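Local coordinates for carbonic anhydrase (Synechocystis sp., PDB 5SWC), which catalyses the zinc-dependent, reversible hydration of carbon dioxide and supplies carbon dioxide to RuBisCO inside the carboxysome, at residues G125-N130 and D164-A169. Residues are numbered along the deposited sequence; the frame is centred on the assembly and turned at random.
Sequences GLLKLN and DLIEVA
Leu127 reaches across to helix 162-181 and meets Leu165, Ile166 and Ala169. The contact is apolar, and Leu127 makes all the close contacts from 125-130. Its CG stands anti to its own carbonyl carbon (chi1 -65°) and CD1 extends the chain beyond it (chi2 167°), which points this branch at the helix. The CD1 methyl does most of the touching. CD1 of Leu127 comes 3.7 Å from CG1 of Ile166. The same CD1 of Leu127 is 3.9 Å from CA of Ile166, so it rests on the backbone as well as on the side chain. CD1 of Leu127 also lies 3.9 Å from CG of Leu165. CB of Ala169 is a little farther, 4.2 Å from CD1 of Leu127. The methyl sits against these three residues on one face of the helix, Leu165 and Ala169 one turn apart. The other branch, CD2 of Leu127, lies closest to Leu165, 4.0 Å from CG of Leu165. The two leucine side chains run past each other in opposite directions.

In this beta-class carbonic anhydrase the contact joins the chain that follows zinc ligands His117 and Cys120 to the long helix 162-181. The side chain of Ile166 lies about 6 Å from that of Cys120 and about 9 Å from the zinc ion.

Lys128 N donates to Gly125 O at 2.9 Å, in the turn that carries Leu127. Lys128 O is hydrogen-bonded to Ser131 OG. Ala169 N donates to Leu165 O as part of the helix.

Further apolar packing continues from both segments. Leu165 also touches Val153 of helix 147-156, while Leu126 packs on Leu143 of helix 137-143.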
ATOM      1  N   GLY A 125     -17.140  18.998  -0.210  1.00 15.53           N
ATOM      2  CA  GLY A 125     -17.135  17.551  -0.053  1.00 15.43           C
ATOM      3  C   GLY A 125     -16.623  17.111   1.312  1.00 15.34           C
ATOM      4  O   GLY A 125     -17.191  16.235   1.960  1.00 16.95           O
ATOM      5  N   LEU A 126     -15.506  17.705   1.711  1.00 15.33           N
ATOM      6  CA  LEU A 126     -14.907  17.386   3.006  1.00 14.79           C
ATOM      7  C   LEU A 126     -15.869  17.549   4.177  1.00 16.72           C
ATOM      8  O   LEU A 126     -15.845  16.785   5.112  1.00 18.40           O
ATOM      9  CB  LEU A 126     -13.679  18.284   3.200  1.00 15.82           C
ATOM     10  CG  LEU A 126     -12.840  17.946   4.413  1.00 15.50           C
ATOM     11  CD1 LEU A 126     -12.145  16.605   4.241  1.00 18.21           C
ATOM     12  CD2 LEU A 126     -11.823  19.069   4.662  1.00 18.31           C
ATOM     13  N   LEU A 127     -16.724  18.579   4.082  1.00 19.59           N
ATOM     14  CA  LEU A 127     -17.690  18.872   5.117  1.00 20.01           C
ATOM     15  C   LEU A 127     -18.935  17.973   5.063  1.00 21.58           C
ATOM     16  O   LEU A 127     -19.778  18.018   5.954  1.00 26.66           O
ATOM     17  CB  LEU A 127     -18.080  20.348   5.018  1.00 22.17           C
ATOM     18  CG  LEU A 127     -16.968  21.367   5.291  1.00 24.44           C
ATOM     19  CD1 LEU A 127     -17.351  22.795   4.869  1.00 26.77           C
ATOM     20  CD2 LEU A 127     -16.565  21.361   6.734  1.00 28.76           C
ATOM     21  N   LYS A 128     -19.047  17.186   3.992  1.00 21.42           N
ATOM     22  CA  LYS A 128     -20.113  16.213   3.852  1.00 22.84           C
ATOM     23  C   LYS A 128     -19.509  14.882   3.401  1.00 27.01           C
ATOM     24  O   LYS A 128     -20.008  14.200   2.508  1.00 26.07           O
ATOM     25  CB  LYS A 128     -21.205  16.705   2.896  1.00 28.00           C
ATOM     26  CG  LYS A 128     -20.811  16.916   1.488  1.00 40.93           C
ATOM     27  CD  LYS A 128     -22.029  17.072   0.591  1.00 51.30           C
ATOM     28  CE  LYS A 128     -21.644  16.939  -0.879  1.00 50.14           C
ATOM     29  NZ  LYS A 128     -20.538  17.890  -1.248  1.00 41.25           N
ATOM     30  N   LEU A 129     -18.426  14.530   4.067  1.00 24.98           N
ATOM     31  CA  LEU A 129     -17.532  13.476   3.597  1.00 27.95           C
ATOM     32  C   LEU A 129     -18.232  12.131   3.454  1.00 31.34           C
ATOM     33  O   LEU A 129     -18.064  11.436   2.458  1.00 35.49           O
ATOM     34  CB  LEU A 129     -16.336  13.359   4.548  1.00 26.57           C
ATOM     35  CG  LEU A 129     -15.286  12.349   4.178  1.00 34.40           C
ATOM     36  CD1 LEU A 129     -14.546  12.792   2.932  1.00 28.88           C
ATOM     37  CD2 LEU A 129     -14.387  12.196   5.399  1.00 32.43           C
ATOM     38  N   ASN A 130     -19.056  11.760   4.407  1.00 32.43           N
ATOM     39  CA  ASN A 130     -19.645  10.428   4.351  1.00 40.31           C
ATOM     40  C   ASN A 130     -20.562  10.245   3.167  1.00 38.37           C
ATOM     41  O   ASN A 130     -20.618   9.153   2.596  1.00 43.96           O
ATOM     42  CB  ASN A 130     -20.359  10.101   5.646  1.00 47.47           C
ATOM     43  CG  ASN A 130     -19.389   9.799   6.765  1.00 61.10           C
ATOM     44  OD1 ASN A 130     -18.238   9.401   6.516  1.00 56.56           O
ATOM     45  ND2 ASN A 130     -19.837   9.993   8.008  1.00 59.95           N
ATOM     46  N   ASP A 164     -19.805  30.408   5.807  1.00 27.67           N
ATOM     47  CA  ASP A 164     -18.779  30.687   6.815  1.00 27.01           C
ATOM     48  C   ASP A 164     -17.942  29.455   7.109  1.00 24.76           C
ATOM     49  O   ASP A 164     -16.711  29.514   7.242  1.00 24.53           O
ATOM     50  CB  ASP A 164     -19.437  31.135   8.129  1.00 28.75           C
ATOM     51  CG  ASP A 164     -20.084  32.501   8.047  1.00 40.93           C
ATOM     52  OD1 ASP A 164     -19.659  33.319   7.208  1.00 41.84           O
ATOM     53  OD2 ASP A 164     -21.022  32.750   8.843  1.00 43.98           O
ATOM     54  N   LEU A 165     -18.591  28.305   7.191  1.00 24.47           N
ATOM     55  CA  LEU A 165     -17.872  27.069   7.437  1.00 22.83           C
ATOM     56  C   LEU A 165     -16.994  26.654   6.261  1.00 20.64           C
ATOM     57  O   LEU A 165     -15.870  26.249   6.432  1.00 19.44           O
ATOM     58  CB  LEU A 165     -18.896  25.985   7.781  1.00 24.64           C
ATOM     59  CG  LEU A 165     -18.313  24.635   8.154  1.00 27.30           C
ATOM     60  CD1 LEU A 165     -17.379  24.760   9.366  1.00 25.15           C
ATOM     61  CD2 LEU A 165     -19.447  23.660   8.451  1.00 28.92           C
ATOM     62  N   ILE A 166     -17.502  26.819   5.048  1.00 20.84           N
ATOM     63  CA  ILE A 166     -16.718  26.488   3.861  1.00 19.13           C
ATOM     64  C   ILE A 166     -15.484  27.386   3.783  1.00 17.88           C
ATOM     65  O   ILE A 166     -14.395  26.935   3.463  1.00 16.96           O
ATOM     66  CB  ILE A 166     -17.561  26.582   2.595  1.00 20.66           C
ATOM     67  CG1 ILE A 166     -18.631  25.480   2.620  1.00 27.36           C
ATOM     68  CG2 ILE A 166     -16.671  26.452   1.344  1.00 22.33           C
ATOM     69  CD1 ILE A 166     -19.785  25.705   1.694  1.00 32.86           C
ATOM     70  N   GLU A 167     -15.670  28.658   4.108  1.00 18.99           N
ATOM     71  CA  GLU A 167     -14.548  29.622   4.082  1.00 19.80           C
ATOM     72  C   GLU A 167     -13.450  29.219   5.053  1.00 18.21           C
ATOM     73  O   GLU A 167     -12.246  29.209   4.708  1.00 16.73           O
ATOM     74  CB  GLU A 167     -15.107  31.004   4.420  1.00 26.86           C
ATOM     75  CG  GLU A 167     -14.137  32.154   4.495  1.00 36.45           C
ATOM     76  CD  GLU A 167     -14.877  33.494   4.724  1.00 39.74           C
ATOM     77  OE1 GLU A 167     -15.290  34.106   3.723  1.00 50.01           O
ATOM     78  OE2 GLU A 167     -15.077  33.921   5.885  1.00 50.79           O
ATOM     79  N   VAL A 168     -13.816  28.805   6.266  1.00 18.43           N
ATOM     80  CA  VAL A 168     -12.799  28.366   7.218  1.00 18.17           C
ATOM     81  C   VAL A 168     -12.135  27.075   6.735  1.00 17.48           C
ATOM     82  O   VAL A 168     -10.928  26.906   6.859  1.00 17.47           O
ATOM     83  CB  VAL A 168     -13.424  28.174   8.617  1.00 20.40           C
ATOM     84  CG1 VAL A 168     -12.534  27.398   9.515  1.00 23.53           C
ATOM     85  CG2 VAL A 168     -13.730  29.537   9.209  1.00 28.91           C
ATOM     86  N   ALA A 169     -12.890  26.158   6.146  1.00 15.65           N
ATOM     87  CA  ALA A 169     -12.290  24.926   5.604  1.00 15.72           C
ATOM     88  C   ALA A 169     -11.305  25.232   4.507  1.00 14.40           C
ATOM     89  O   ALA A 169     -10.234  24.578   4.476  1.00 13.41           O
ATOM     90  CB  ALA A 169     -13.364  23.978   5.068  1.00 16.92           C
TER